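Local atomic coordinates of integrase (PDB entry 3KKR), a protein that probably catalyses the insertion of reverse-transcribed viral DNA into the host chromosome, here as a construct built around the integrase core domain. Residues S25-A30 and S126-R131; T10-T15 and D101-L106; Q40-I45 and A67-N72. One frame throughout, in Å; residues are numbered along the deposited sequence.

Contact 1: S25-A30 and S126-R131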
ATOM      1  N   SER A  25       9.746   3.410   3.338  1.00 30.18           N
ATOM      2  CA  SER A  25       9.881   2.393   4.370  1.00 30.30           C
ATOM      3  C   SER A  25       9.616   0.982   3.849  1.00 32.90           C
ATOM      4  O   SER A  25      10.051  -0.000   4.454  1.00 32.31           O
ATOM      5  CB  SER A  25       8.947   2.696   5.545  1.00 32.86           C
ATOM      6  OG  SER A  25       7.601   2.792   5.116  1.00 29.71           O
ATOM      7  N   GLY A  26       8.917   0.888   2.722  1.00 28.71           N
ATOM      8  CA  GLY A  26       8.469  -0.390   2.213  1.00 23.14           C
ATOM      9  C   GLY A  26       7.235  -0.868   2.953  1.00 26.12           C
ATOM     10  O   GLY A  26       6.811  -2.009   2.805  1.00 27.81           O
ATOM     11  N   LEU A  27       6.649   0.011   3.757  1.00 26.72           N
ATOM     12  CA  LEU A  27       5.427  -0.326   4.468  1.00 24.85           C
ATOM     13  C   LEU A  27       4.275  -0.544   3.499  1.00 25.34           C
ATOM     14  O   LEU A  27       4.080   0.239   2.568  1.00 21.93           O
ATOM     15  CB  LEU A  27       5.050   0.772   5.457  1.00 26.07           C
ATOM     16  CG  LEU A  27       3.926   0.406   6.420  1.00 26.24           C
ATOM     17  CD1 LEU A  27       4.496  -0.331   7.628  1.00 29.46           C
ATOM     18  CD2 LEU A  27       3.195   1.646   6.856  1.00 29.11           C
ATOM     19  N   VAL A  28       3.502  -1.600   3.750  1.00 29.24           N
ATOM     20  CA  VAL A  28       2.400  -1.994   2.879  1.00 23.71           C
ATOM     21  C   VAL A  28       1.036  -1.896   3.543  1.00 26.02           C
ATOM     22  O   VAL A  28       0.860  -2.252   4.709  1.00 23.90           O
ATOM     23  CB  VAL A  28       2.564  -3.440   2.409  1.00 28.65           C
ATOM     24  CG1 VAL A  28       1.372  -3.857   1.568  1.00 24.82           C
ATOM     25  CG2 VAL A  28       3.854  -3.592   1.639  1.00 26.90           C
ATOM     26  N   GLU A  29       0.067  -1.415   2.772  1.00 32.57           N
ATOM     27  CA  GLU A  29      -1.324  -1.359   3.196  1.00 26.51           C
ATOM     28  C   GLU A  29      -2.165  -1.957   2.093  1.00 24.14           C
ATOM     29  O   GLU A  29      -2.167  -1.464   0.970  1.00 29.99           O
ATOM     30  CB  GLU A  29      -1.754   0.083   3.442  1.00 27.36           C
ATOM     31  CG  GLU A  29      -3.272   0.284   3.478  1.00 35.26           C
ATOM     32  CD  GLU A  29      -3.895  -0.056   4.831  1.00 36.09           C
ATOM     33  OE1 GLU A  29      -4.941   0.537   5.163  1.00 38.75           O
ATOM     34  OE2 GLU A  29      -3.344  -0.906   5.563  1.00 31.05           O
ATOM     35  N   ALA A  30      -2.869  -3.031   2.400  1.00 26.43           N
ATOM     36  CA  ALA A  30      -3.625  -3.719   1.372  1.00 28.92           C
ATOM     37  C   ALA A  30      -5.037  -4.040   1.840  1.00 30.46           C
ATOM     38  O   ALA A  30      -5.325  -4.053   3.036  1.00 27.06           O
ATOM     39  CB  ALA A  30      -2.897  -4.966   0.934  1.00 24.25           C
ATOM     40  N   SER A 126       3.071  -9.438   9.596  1.00 29.22           N
ATOM     41  CA  SER A 126       4.342 -10.126   9.422  1.00 31.40           C
ATOM     42  C   SER A 126       5.351  -9.241   8.681  1.00 31.70           C
ATOM     43  O   SER A 126       6.418  -8.923   9.195  1.00 36.10           O
ATOM     44  CB  SER A 126       4.122 -11.432   8.656  1.00 32.23           C
ATOM     45  OG  SER A 126       5.350 -12.067   8.360  1.00 42.23           O
ATOM     46  N   LEU A 127       4.981  -8.843   7.473  1.00 33.29           N
ATOM     47  CA  LEU A 127       5.810  -8.032   6.594  1.00 29.81           C
ATOM     48  C   LEU A 127       6.240  -6.715   7.226  1.00 31.26           C
ATOM     49  O   LEU A 127       7.428  -6.379   7.249  1.00 33.12           O
ATOM     50  CB  LEU A 127       5.008  -7.748   5.327  1.00 31.90           C
ATOM     51  CG  LEU A 127       5.697  -7.545   3.986  1.00 34.29           C
ATOM     52  CD1 LEU A 127       4.792  -8.093   2.908  1.00 34.49           C
ATOM     53  CD2 LEU A 127       5.992  -6.068   3.764  1.00 45.94           C
ATOM     54  N   ASN A 128       5.265  -5.972   7.738  1.00 28.92           N
ATOM     55  CA  ASN A 128       5.506  -4.639   8.266  1.00 26.94           C
ATOM     56  C   ASN A 128       6.107  -4.637   9.671  1.00 29.43           C
ATOM     57  O   ASN A 128       6.937  -3.793   9.992  1.00 30.06           O
ATOM     58  CB  ASN A 128       4.199  -3.835   8.281  1.00 28.12           C
ATOM     59  CG  ASN A 128       3.660  -3.534   6.885  1.00 21.26           C
ATOM     60  OD1 ASN A 128       4.406  -3.452   5.913  1.00 27.65           O
ATOM     61  ND2 ASN A 128       2.351  -3.348   6.795  1.00 22.08           N
ATOM     62  N   LYS A 129       5.686  -5.578  10.510  1.00 33.00           N
ATOM     63  CA  LYS A 129       5.973  -5.489  11.944  1.00 35.89           C
ATOM     64  C   LYS A 129       6.934  -6.541  12.478  1.00 37.80           C
ATOM     65  O   LYS A 129       7.528  -6.366  13.540  1.00 39.68           O
ATOM     66  CB  LYS A 129       4.680  -5.578  12.757  1.00 36.35           C
ATOM     67  CG  LYS A 129       3.704  -4.431  12.578  1.00 37.43           C
ATOM     68  CD  LYS A 129       2.501  -4.615  13.499  1.00 33.59           C
ATOM     69  CE  LYS A 129       1.580  -3.410  13.454  1.00 33.61           C
ATOM     70  NZ  LYS A 129       0.675  -3.407  14.631  1.00 36.77           N
ATOM     71  N   LYS A 130       7.078  -7.641  11.760  1.00 34.62           N
ATOM     72  CA  LYS A 130       7.838  -8.756  12.286  1.00 39.12           C
ATOM     73  C   LYS A 130       9.142  -8.948  11.544  1.00 45.86           C
ATOM     74  O   LYS A 130      10.162  -9.265  12.148  1.00 49.99           O
ATOM     75  CB  LYS A 130       7.004 -10.031  12.229  1.00 36.97           C
ATOM     76  CG  LYS A 130       5.757  -9.967  13.092  1.00 32.48           C
ATOM     77  CD  LYS A 130       5.078 -11.322  13.168  1.00 39.30           C
ATOM     78  CE  LYS A 130       3.864 -11.289  14.091  1.00 50.02           C
ATOM     79  NZ  LYS A 130       4.214 -10.843  15.471  1.00 48.85           N
ATOM     80  N   ARG A 131       9.110  -8.756  10.231  1.00 42.95           N
ATOM     81  CA  ARG A 131      10.309  -8.928   9.425  1.00 47.90           C
ATOM     82  C   ARG A 131      11.137  -7.646   9.425  1.00 52.55           C
ATOM     83  O   ARG A 131      10.612  -6.554   9.207  1.00 55.02           O
ATOM     84  CB  ARG A 131       9.943  -9.332   7.995  1.00 51.66           C
ATOM     85  CG  ARG A 131       9.012 -10.538   7.907  1.00 47.94           C
ATOM     86  CD  ARG A 131       9.734 -11.838   8.209  1.00 52.61           C
ATOM     87  NE  ARG A 131       8.795 -12.911   8.524  1.00 65.07           N
ATOM     88  CZ  ARG A 131       9.082 -14.207   8.434  1.00 65.27           C
ATOM     89  NH1 ARG A 131      10.282 -14.594   8.024  1.00 61.56           N
ATOM     90  NH2 ARG A 131       8.163 -15.114   8.746  1.00 63.01           N
TER
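Asn128, near the end of helix 116-130, grips the backbone of Val28 with both ends of its amide. Its ND2 gives a hydrogen bond to Val28 O at 2.8 Å, in the carbonyl plane and on a lone pair, while its OD1 accepts from Val28 N at 3.0 Å along a fairly straight line (165°). With CG set beside its own backbone N (chi1 -66°), Asn128 directs the amide at the strand backbone. Two bonds of opposite sense fix the rotation of the group and fit the modelled choice of oxygen and nitrogen.

The packing is tightest here. Leu27 crosses Asn128 at about a right angle and sets CD1 over the flat of the amide, 3.4 Å from Asn128 CG. Beyond the oxygen end of the amide, Val28 CG2 meets Leu127 CD2 at 3.9 Å, a looser apolar touch that Ala98 of helix 89-110 and Leu124 extend. Tyr140 and Tyr143 of helix 139-151 close over Leu27. The solvent side is different in kind: Glu29 turns away from the helix, and Lys129 and Lys130 are exposed without meeting the strand.

Strand 27-33 is the outermost strand on its side of the sheet, and Glu29 pairs inward with Ala20. The chemistry therefore implies that Asn128 serves Val28 much as the backbone of a further strand would, satisfying a buried edge N-H and carbonyl together.

Contact 2: T10-T15 and D101-L106. With NO3 (nitrate ion), chain F.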
ATOM      1  N   THR A  10      -3.729  -6.037  -7.406  1.00 41.48           N
ATOM      2  CA  THR A  10      -3.098  -7.324  -7.593  1.00 44.41           C
ATOM      3  C   THR A  10      -4.156  -8.416  -7.524  1.00 46.21           C
ATOM      4  O   THR A  10      -5.273  -8.187  -7.065  1.00 42.89           O
ATOM      5  CB  THR A  10      -2.037  -7.562  -6.515  1.00 46.13           C
ATOM      6  OG1 THR A  10      -1.100  -6.479  -6.533  1.00 45.36           O
ATOM      7  CG2 THR A  10      -1.297  -8.855  -6.775  1.00 57.57           C
ATOM      8  N   HIS A  11      -3.809  -9.600  -8.003  1.00 48.45           N
ATOM      9  CA  HIS A  11      -4.707 -10.736  -7.899  1.00 53.17           C
ATOM     10  C   HIS A  11      -3.963 -11.866  -7.219  1.00 53.46           C
ATOM     11  O   HIS A  11      -2.788 -12.093  -7.500  1.00 52.81           O
ATOM     12  CB  HIS A  11      -5.186 -11.158  -9.285  1.00 47.22           C
ATOM     13  CG  HIS A  11      -5.900 -10.075 -10.027  1.00 43.92           C
ATOM     14  ND1 HIS A  11      -7.276  -9.986 -10.080  1.00 46.21           N
ATOM     15  CD2 HIS A  11      -5.432  -9.022 -10.745  1.00 45.32           C
ATOM     16  CE1 HIS A  11      -7.624  -8.935 -10.801  1.00 40.95           C
ATOM     17  NE2 HIS A  11      -6.520  -8.332 -11.213  1.00 48.24           N
ATOM     18  N   TRP A  12      -4.628 -12.560  -6.307  1.00 55.66           N
ATOM     19  CA  TRP A  12      -3.981 -13.672  -5.630  1.00 57.19           C
ATOM     20  C   TRP A  12      -4.634 -15.000  -5.999  1.00 66.75           C
ATOM     21  O   TRP A  12      -4.254 -15.628  -6.994  1.00 64.86           O
ATOM     22  CB  TRP A  12      -3.969 -13.460  -4.124  1.00 53.92           C
ATOM     23  CG  TRP A  12      -3.058 -14.404  -3.440  1.00 57.41           C
ATOM     24  CD1 TRP A  12      -1.765 -14.686  -3.779  1.00 56.89           C
ATOM     25  CD2 TRP A  12      -3.359 -15.201  -2.296  1.00 58.90           C
ATOM     26  NE1 TRP A  12      -1.242 -15.616  -2.913  1.00 56.23           N
ATOM     27  CE2 TRP A  12      -2.202 -15.945  -1.990  1.00 63.37           C
ATOM     28  CE3 TRP A  12      -4.494 -15.358  -1.497  1.00 57.27           C
ATOM     29  CZ2 TRP A  12      -2.150 -16.833  -0.920  1.00 59.14           C
ATOM     30  CZ3 TRP A  12      -4.437 -16.237  -0.434  1.00 62.24           C
ATOM     31  CH2 TRP A  12      -3.276 -16.963  -0.156  1.00 60.06           C
ATOM     32  N   ASN A  13      -5.655 -15.429  -5.272  1.00 64.56           N
ATOM     33  CA  ASN A  13      -6.366 -16.655  -5.596  1.00 61.58           C
ATOM     34  C   ASN A  13      -6.994 -16.229  -6.705  1.00 62.19           C
ATOM     35  O   ASN A  13      -6.498 -16.232  -7.702  1.00 69.32           O
ATOM     36  CB  ASN A  13      -7.483 -16.874  -4.626  1.00 68.16           C
ATOM     37  CG  ASN A  13      -7.045 -17.670  -3.508  1.00 73.89           C
ATOM     38  OD1 ASN A  13      -5.905 -18.002  -3.480  1.00 73.85           O
ATOM     39  ND2 ASN A  13      -7.905 -18.040  -2.626  1.00 68.94           N
ATOM     40  N   LYS A  14      -8.104 -15.679  -6.522  1.00 60.35           N
ATOM     41  CA  LYS A  14      -8.490 -14.812  -7.527  1.00 61.58           C
ATOM     42  C   LYS A  14      -9.180 -13.571  -6.983  1.00 65.56           C
ATOM     43  O   LYS A  14      -9.840 -12.870  -7.616  1.00 58.79           O
ATOM     44  CB  LYS A  14      -9.201 -15.453  -8.395  1.00 20.00           C
ATOM     45  N   THR A  15      -8.960 -13.330  -5.748  1.00 56.86           N
ATOM     46  CA  THR A  15      -9.395 -12.159  -5.198  1.00 55.04           C
ATOM     47  C   THR A  15      -8.501 -11.059  -5.665  1.00 55.81           C
ATOM     48  O   THR A  15      -7.351 -11.247  -5.938  1.00 50.73           O
ATOM     49  CB  THR A  15      -9.378 -12.262  -3.765  1.00 55.76           C
ATOM     50  OG1 THR A  15      -8.156 -11.841  -3.347  1.00 54.92           O
ATOM     51  CG2 THR A  15      -9.318 -13.540  -3.452  1.00 60.86           C
ATOM     52  N   ASP A 101       7.021 -10.059  -1.319  1.00 33.50           N
ATOM     53  CA  ASP A 101       6.946 -10.386   0.103  1.00 36.60           C
ATOM     54  C   ASP A 101       5.495 -10.576   0.557  1.00 34.86           C
ATOM     55  O   ASP A 101       5.205 -11.466   1.347  1.00 33.34           O
ATOM     56  CB  ASP A 101       7.626  -9.310   0.946  1.00 40.05           C
ATOM     57  CG  ASP A 101       9.120  -9.211   0.681  1.00 40.53           C
ATOM     58  OD1 ASP A 101       9.701  -8.148   0.974  1.00 39.65           O
ATOM     59  OD2 ASP A 101       9.712 -10.194   0.181  1.00 40.10           O
ATOM     60  N   LEU A 102       4.583  -9.753   0.045  1.00 37.72           N
ATOM     61  CA  LEU A 102       3.177  -9.881   0.420  1.00 35.66           C
ATOM     62  C   LEU A 102       2.610 -11.217  -0.022  1.00 36.61           C
ATOM     63  O   LEU A 102       1.903 -11.871   0.738  1.00 36.30           O
ATOM     64  CB  LEU A 102       2.327  -8.749  -0.154  1.00 30.07           C
ATOM     65  CG  LEU A 102       0.885  -8.714   0.381  1.00 35.91           C
ATOM     66  CD1 LEU A 102       0.836  -8.582   1.914  1.00 24.62           C
ATOM     67  CD2 LEU A 102       0.078  -7.602  -0.267  1.00 28.27           C
ATOM     68  N   LYS A 103       2.920 -11.615  -1.253  1.00 37.69           N
ATOM     69  CA  LYS A 103       2.466 -12.897  -1.784  1.00 38.69           C
ATOM     70  C   LYS A 103       3.124 -14.081  -1.078  1.00 37.06           C
ATOM     71  O   LYS A 103       2.517 -15.137  -0.938  1.00 43.05           O
ATOM     72  CB  LYS A 103       2.703 -12.982  -3.291  1.00 43.32           C
ATOM     73  CG  LYS A 103       1.779 -12.108  -4.102  1.00 44.60           C
ATOM     74  CD  LYS A 103       1.925 -12.375  -5.584  1.00 50.32           C
ATOM     75  CE  LYS A 103       0.956 -11.524  -6.393  1.00 49.03           C
ATOM     76  NZ  LYS A 103      -0.463 -11.754  -5.998  1.00 55.93           N
ATOM     77  N   ASP A 104       4.365 -13.908  -0.643  1.00 39.44           N
ATOM     78  CA  ASP A 104       5.028 -14.939   0.154  1.00 46.34           C
ATOM     79  C   ASP A 104       4.336 -15.088   1.495  1.00 43.62           C
ATOM     80  O   ASP A 104       3.889 -16.176   1.853  1.00 47.77           O
ATOM     81  CB  ASP A 104       6.506 -14.604   0.382  1.00 42.59           C
ATOM     82  CG  ASP A 104       7.345 -14.790  -0.868  1.00 46.57           C
ATOM     83  OD1 ASP A 104       8.504 -14.309  -0.886  1.00 47.05           O
ATOM     84  OD2 ASP A 104       6.843 -15.415  -1.829  1.00 49.21           O
ATOM     85  N   ARG A 105       4.258 -13.987   2.235  1.00 38.62           N
ATOM     86  CA  ARG A 105       3.644 -13.989   3.558  1.00 42.11           C
ATOM     87  C   ARG A 105       2.189 -14.421   3.474  1.00 41.46           C
ATOM     88  O   ARG A 105       1.676 -15.071   4.379  1.00 42.04           O
ATOM     89  CB  ARG A 105       3.757 -12.605   4.209  1.00 42.01           C
ATOM     90  CG  ARG A 105       5.187 -12.193   4.548  1.00 39.19           C
ATOM     91  CD  ARG A 105       5.714 -12.967   5.749  1.00 47.24           C
ATOM     92  NE  ARG A 105       6.069 -14.346   5.426  1.00 50.37           N
ATOM     93  CZ  ARG A 105       6.077 -15.345   6.304  1.00 52.55           C
ATOM     94  NH1 ARG A 105       5.727 -15.131   7.565  1.00 54.46           N
ATOM     95  NH2 ARG A 105       6.421 -16.564   5.913  1.00 57.27           N
ATOM     96  N   LEU A 106       1.537 -14.069   2.372  1.00 41.92           N
ATOM     97  CA  LEU A 106       0.141 -14.413   2.155  1.00 37.77           C
ATOM     98  C   LEU A 106      -0.003 -15.917   1.980  1.00 42.86           C
ATOM     99  O   LEU A 106      -0.946 -16.524   2.478  1.00 49.92           O
ATOM    100  CB  LEU A 106      -0.372 -13.687   0.914  1.00 45.26           C
ATOM    101  CG  LEU A 106      -1.850 -13.309   0.828  1.00 50.64           C
ATOM    102  CD1 LEU A 106      -2.414 -12.952   2.194  1.00 39.79           C
ATOM    103  CD2 LEU A 106      -2.024 -12.158  -0.145  1.00 48.05           C
TER
HETATM  104  N   NO3 F   5       6.401 -19.079   8.553  1.00 80.03           N
HETATM  105  O1  NO3 F   5       7.407 -18.875   7.597  1.00 69.11           O
HETATM  106  O2  NO3 F   5       6.670 -18.825   9.908  1.00 79.04           O
HETATM  107  O3  NO3 F   5       5.132 -19.536   8.156  1.00 64.18           O
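Lys103 NZ donates to His11 O at 2.8 Å, the one hydrogen bond joining the two segments. The ammonium group sits above the carbonyl plane, 45° out of it, and therefore not on a lone pair. Its stem runs extended from the helix until a final bend (chi4 -58°) drops NZ on to the backbone oxygen. The same end of the chain meets Thr10 tip to tip, with Lys103 CE 3.5 Å from Thr10 CG2, and NZ also comes near the plane of the Trp12 indole at its edge, 3.9 Å from Trp12 CD1.

Over one face of that indole lies Leu106. Its CG stands 3.8 Å from the centroid of the six-membered ring and only 5° off the normal, a CH-pi contact, while Leu106 CD2 reaches back over the ring fusion. Ile17 and Val116 also touch Trp12. Arg105 NH2 holds a nitrate ion, probably from the crystallisation liquor, through O1 at 3.0 Å, at the guanidinium edge, and its NH1 bonds to Ser126 OG.

Thr10 to Thr15 lead from strand 4-11 into the turn toward its antiparallel neighbour 16-22, so the long helix 89-110 is fastened here to a beta hairpin, as befits the RNase H-like fold of retroviral integrase cores.

Contact 3: Q40-I45 and A67-N72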
ATOM      1  N   GLN A  40     -14.424   1.687  -5.309  1.00 38.63           N
ATOM      2  CA  GLN A  40     -13.652   0.850  -4.404  1.00 37.59           C
ATOM      3  C   GLN A  40     -12.335   1.507  -4.011  1.00 38.55           C
ATOM      4  O   GLN A  40     -11.986   1.552  -2.831  1.00 40.65           O
ATOM      5  CB  GLN A  40     -13.383  -0.503  -5.047  1.00 40.18           C
ATOM      6  CG  GLN A  40     -14.644  -1.272  -5.330  1.00 39.42           C
ATOM      7  CD  GLN A  40     -15.519  -1.368  -4.107  1.00 41.67           C
ATOM      8  OE1 GLN A  40     -15.170  -2.031  -3.132  1.00 43.34           O
ATOM      9  NE2 GLN A  40     -16.667  -0.700  -4.146  1.00 48.85           N
ATOM     10  N   VAL A  41     -11.605   2.001  -5.007  1.00 35.51           N
ATOM     11  CA  VAL A  41     -10.325   2.659  -4.789  1.00 27.95           C
ATOM     12  C   VAL A  41     -10.466   3.858  -3.848  1.00 31.68           C
ATOM     13  O   VAL A  41      -9.604   4.104  -3.011  1.00 32.47           O
ATOM     14  CB  VAL A  41      -9.699   3.103  -6.131  1.00 34.25           C
ATOM     15  CG1 VAL A  41      -8.583   4.090  -5.905  1.00 29.89           C
ATOM     16  CG2 VAL A  41      -9.186   1.902  -6.905  1.00 33.40           C
ATOM     17  N   ALA A  42     -11.561   4.596  -3.982  1.00 35.07           N
ATOM     18  CA  ALA A  42     -11.801   5.773  -3.150  1.00 31.23           C
ATOM     19  C   ALA A  42     -11.975   5.408  -1.684  1.00 30.70           C
ATOM     20  O   ALA A  42     -11.595   6.173  -0.805  1.00 32.90           O
ATOM     21  CB  ALA A  42     -13.012   6.547  -3.648  1.00 32.59           C
ATOM     22  N   LEU A  43     -12.565   4.245  -1.424  1.00 35.51           N
ATOM     23  CA  LEU A  43     -12.735   3.749  -0.062  1.00 35.85           C
ATOM     24  C   LEU A  43     -11.392   3.337   0.532  1.00 34.12           C
ATOM     25  O   LEU A  43     -11.095   3.612   1.696  1.00 31.25           O
ATOM     26  CB  LEU A  43     -13.693   2.558  -0.047  1.00 30.49           C
ATOM     27  CG  LEU A  43     -15.155   2.854   0.282  1.00 37.37           C
ATOM     28  CD1 LEU A  43     -15.547   4.244  -0.167  1.00 34.94           C
ATOM     29  CD2 LEU A  43     -16.072   1.800  -0.329  1.00 38.48           C
ATOM     30  N   CYS A  44     -10.589   2.672  -0.289  1.00 33.06           N
ATOM     31  CA  CYS A  44      -9.263   2.256   0.115  1.00 27.81           C
ATOM     32  C   CYS A  44      -8.404   3.464   0.413  1.00 27.11           C
ATOM     33  O   CYS A  44      -7.687   3.492   1.407  1.00 30.93           O
ATOM     34  CB  CYS A  44      -8.629   1.411  -0.978  1.00 31.72           C
ATOM     35  SG  CYS A  44      -9.423  -0.186  -1.180  1.00 36.17           S
ATOM     36  N   ILE A  45      -8.480   4.469  -0.448  1.00 25.10           N
ATOM     37  CA  ILE A  45      -7.698   5.677  -0.254  1.00 25.69           C
ATOM     38  C   ILE A  45      -8.122   6.414   1.009  1.00 27.62           C
ATOM     39  O   ILE A  45      -7.278   6.911   1.758  1.00 27.27           O
ATOM     40  CB  ILE A  45      -7.791   6.603  -1.469  1.00 29.14           C
ATOM     41  CG1 ILE A  45      -6.846   6.096  -2.565  1.00 29.45           C
ATOM     42  CG2 ILE A  45      -7.469   8.045  -1.078  1.00 20.63           C
ATOM     43  CD1 ILE A  45      -7.049   6.753  -3.931  1.00 27.40           C
ATOM     44  N   ALA A  67     -10.048   8.169 -12.511  1.00 38.40           N
ATOM     45  CA  ALA A  67     -11.418   8.667 -12.591  1.00 32.67           C
ATOM     46  C   ALA A  67     -11.571   9.950 -11.807  1.00 33.64           C
ATOM     47  O   ALA A  67     -10.886  10.154 -10.807  1.00 34.03           O
ATOM     48  CB  ALA A  67     -12.385   7.631 -12.086  1.00 37.82           C
ATOM     49  N   HIS A  68     -12.478  10.811 -12.258  1.00 39.27           N
ATOM     50  CA  HIS A  68     -12.659  12.122 -11.644  1.00 34.28           C
ATOM     51  C   HIS A  68     -12.812  12.027 -10.133  1.00 39.31           C
ATOM     52  O   HIS A  68     -12.335  12.887  -9.391  1.00 34.38           O
ATOM     53  CB  HIS A  68     -13.870  12.844 -12.229  1.00 32.45           C
ATOM     54  CG  HIS A  68     -14.183  14.130 -11.536  1.00 39.74           C
ATOM     55  ND1 HIS A  68     -15.045  14.207 -10.463  1.00 36.88           N
ATOM     56  CD2 HIS A  68     -13.717  15.388 -11.738  1.00 37.76           C
ATOM     57  CE1 HIS A  68     -15.105  15.459 -10.039  1.00 39.32           C
ATOM     58  NE2 HIS A  68     -14.314  16.194 -10.801  1.00 40.11           N
ATOM     59  N   ARG A  69     -13.493  10.980  -9.682  1.00 42.10           N
ATOM     60  CA  ARG A  69     -13.723  10.776  -8.262  1.00 37.86           C
ATOM     61  C   ARG A  69     -12.407  10.713  -7.481  1.00 40.40           C
ATOM     62  O   ARG A  69     -12.253  11.363  -6.440  1.00 37.43           O
ATOM     63  CB  ARG A  69     -14.551   9.515  -8.043  1.00 34.92           C
ATOM     64  CG  ARG A  69     -14.277   8.850  -6.730  1.00 42.87           C
ATOM     65  CD  ARG A  69     -15.499   8.153  -6.203  1.00 46.26           C
ATOM     66  NE  ARG A  69     -16.199   7.383  -7.225  1.00 48.88           N
ATOM     67  CZ  ARG A  69     -17.325   6.716  -6.989  1.00 54.97           C
ATOM     68  NH1 ARG A  69     -17.860   6.729  -5.773  1.00 47.97           N
ATOM     69  NH2 ARG A  69     -17.917   6.036  -7.958  1.00 56.59           N
ATOM     70  N   ILE A  70     -11.456   9.940  -7.998  1.00 39.14           N
ATOM     71  CA  ILE A  70     -10.135   9.817  -7.381  1.00 39.47           C
ATOM     72  C   ILE A  70      -9.362  11.133  -7.419  1.00 33.72           C
ATOM     73  O   ILE A  70      -8.825  11.573  -6.411  1.00 39.00           O
ATOM     74  CB  ILE A  70      -9.296   8.719  -8.057  1.00 34.24           C
ATOM     75  CG1 ILE A  70     -10.096   7.420  -8.138  1.00 33.70           C
ATOM     76  CG2 ILE A  70      -7.990   8.515  -7.315  1.00 36.57           C
ATOM     77  CD1 ILE A  70     -10.762   7.026  -6.831  1.00 38.08           C
ATOM     78  N   GLU A  71      -9.311  11.760  -8.587  1.00 36.90           N
ATOM     79  CA  GLU A  71      -8.625  13.037  -8.732  1.00 37.89           C
ATOM     80  C   GLU A  71      -9.183  14.086  -7.769  1.00 37.86           C
ATOM     81  O   GLU A  71      -8.439  14.857  -7.160  1.00 43.40           O
ATOM     82  CB  GLU A  71      -8.750  13.534 -10.172  1.00 36.41           C
ATOM     83  CG  GLU A  71      -8.262  12.546 -11.218  1.00 39.94           C
ATOM     84  CD  GLU A  71      -8.584  12.986 -12.639  1.00 44.82           C
ATOM     85  OE1 GLU A  71      -9.338  13.967 -12.809  1.00 52.56           O
ATOM     86  OE2 GLU A  71      -8.084  12.348 -13.592  1.00 48.55           O
ATOM     87  N   ASN A  72     -10.502  14.110  -7.640  1.00 37.32           N
ATOM     88  CA  ASN A  72     -11.180  15.060  -6.774  1.00 33.94           C
ATOM     89  C   ASN A  72     -10.849  14.793  -5.321  1.00 35.40           C
ATOM     90  O   ASN A  72     -10.559  15.708  -4.554  1.00 36.23           O
ATOM     91  CB  ASN A  72     -12.689  14.946  -6.975  1.00 41.54           C
ATOM     92  CG  ASN A  72     -13.468  15.958  -6.159  1.00 50.89           C
ATOM     93  OD1 ASN A  72     -14.149  15.604  -5.188  1.00 49.49           O
ATOM     94  ND2 ASN A  72     -13.371  17.229  -6.546  1.00 42.65           N
TER
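Arg69 carries the flat group of this interface, a guanidinium, yet neither its faces nor its edges meet anything in 40-45. The touching is done by the aliphatic stem: Arg69 CD lies 3.9 Å from Ala42 CB, with CG close behind. The stem leaves with CG roughly opposite the backbone N and then bends twice along its chain, carrying the charged end beyond the methyl group. Arg69 is an exposed residue at the border of the contact, and Leu39, one turn earlier on the partner helix, also touches this side chain.

The rest is apolar and largely buried. Ile70 works with two of its branches. Its CD1 is swung toward the partner helix by a bend at both torsions (chi1 -51°, chi2 -48°) and lodges between Val41 and Ala42, 3.8 Å from Val41 CG1 and 3.9 Å from Ala42 CB. Its CG2, the other branch, meets Ile45 CD1 at 3.9 Å.

Helices 38-51 and 68-76 run side by side in nearly the same direction, the axes of these short segments inclined by 19° and 9.7 Å apart at their closest. Such alignment accords with the topology, since each helix lies in a connection between parallel strands: 38-51 between 27-33 and the non-adjacent 56-59, and 68-76, after the short helix 63-66, between the adjacent 56-59 and 80-83, a beta-alpha-beta crossover.

No hydrogen bond crosses between the two segments, so their contact is made by van der Waals packing. The small Ala42 is consistent with the close backbones, its CA being 6.1 Å from Ile70 CA. Cys64 and Phe65 of the short helix 63-66 also touch Val41, while Ile45 and Cys44 rest on Trp18 of the sheet.

Along the chain contacts 1 and 2 interlock, their segments alternating in the order 10-15, 25-30, 101-106, 126-131, whereas both segments of contact 3 fall between 25-30 and 101-106. Contacts 1 and 2 have centres about 14 Å apart and touch directly through the successive helices 89-110 and 116-130, which pack against the same five-stranded mixed sheet. Contact 3 stands apart, its centre about 23 Å from either of the others, and joins the connecting helices 38-51 and 68-76. Neighbouring strand residues are divided between these groups: Ile17 meets Leu106 of helix 89-110, and Trp18 meets helix 38-51. Helices thus flank the sheet on both faces, giving the compact layered core of an RNase H-like integrase.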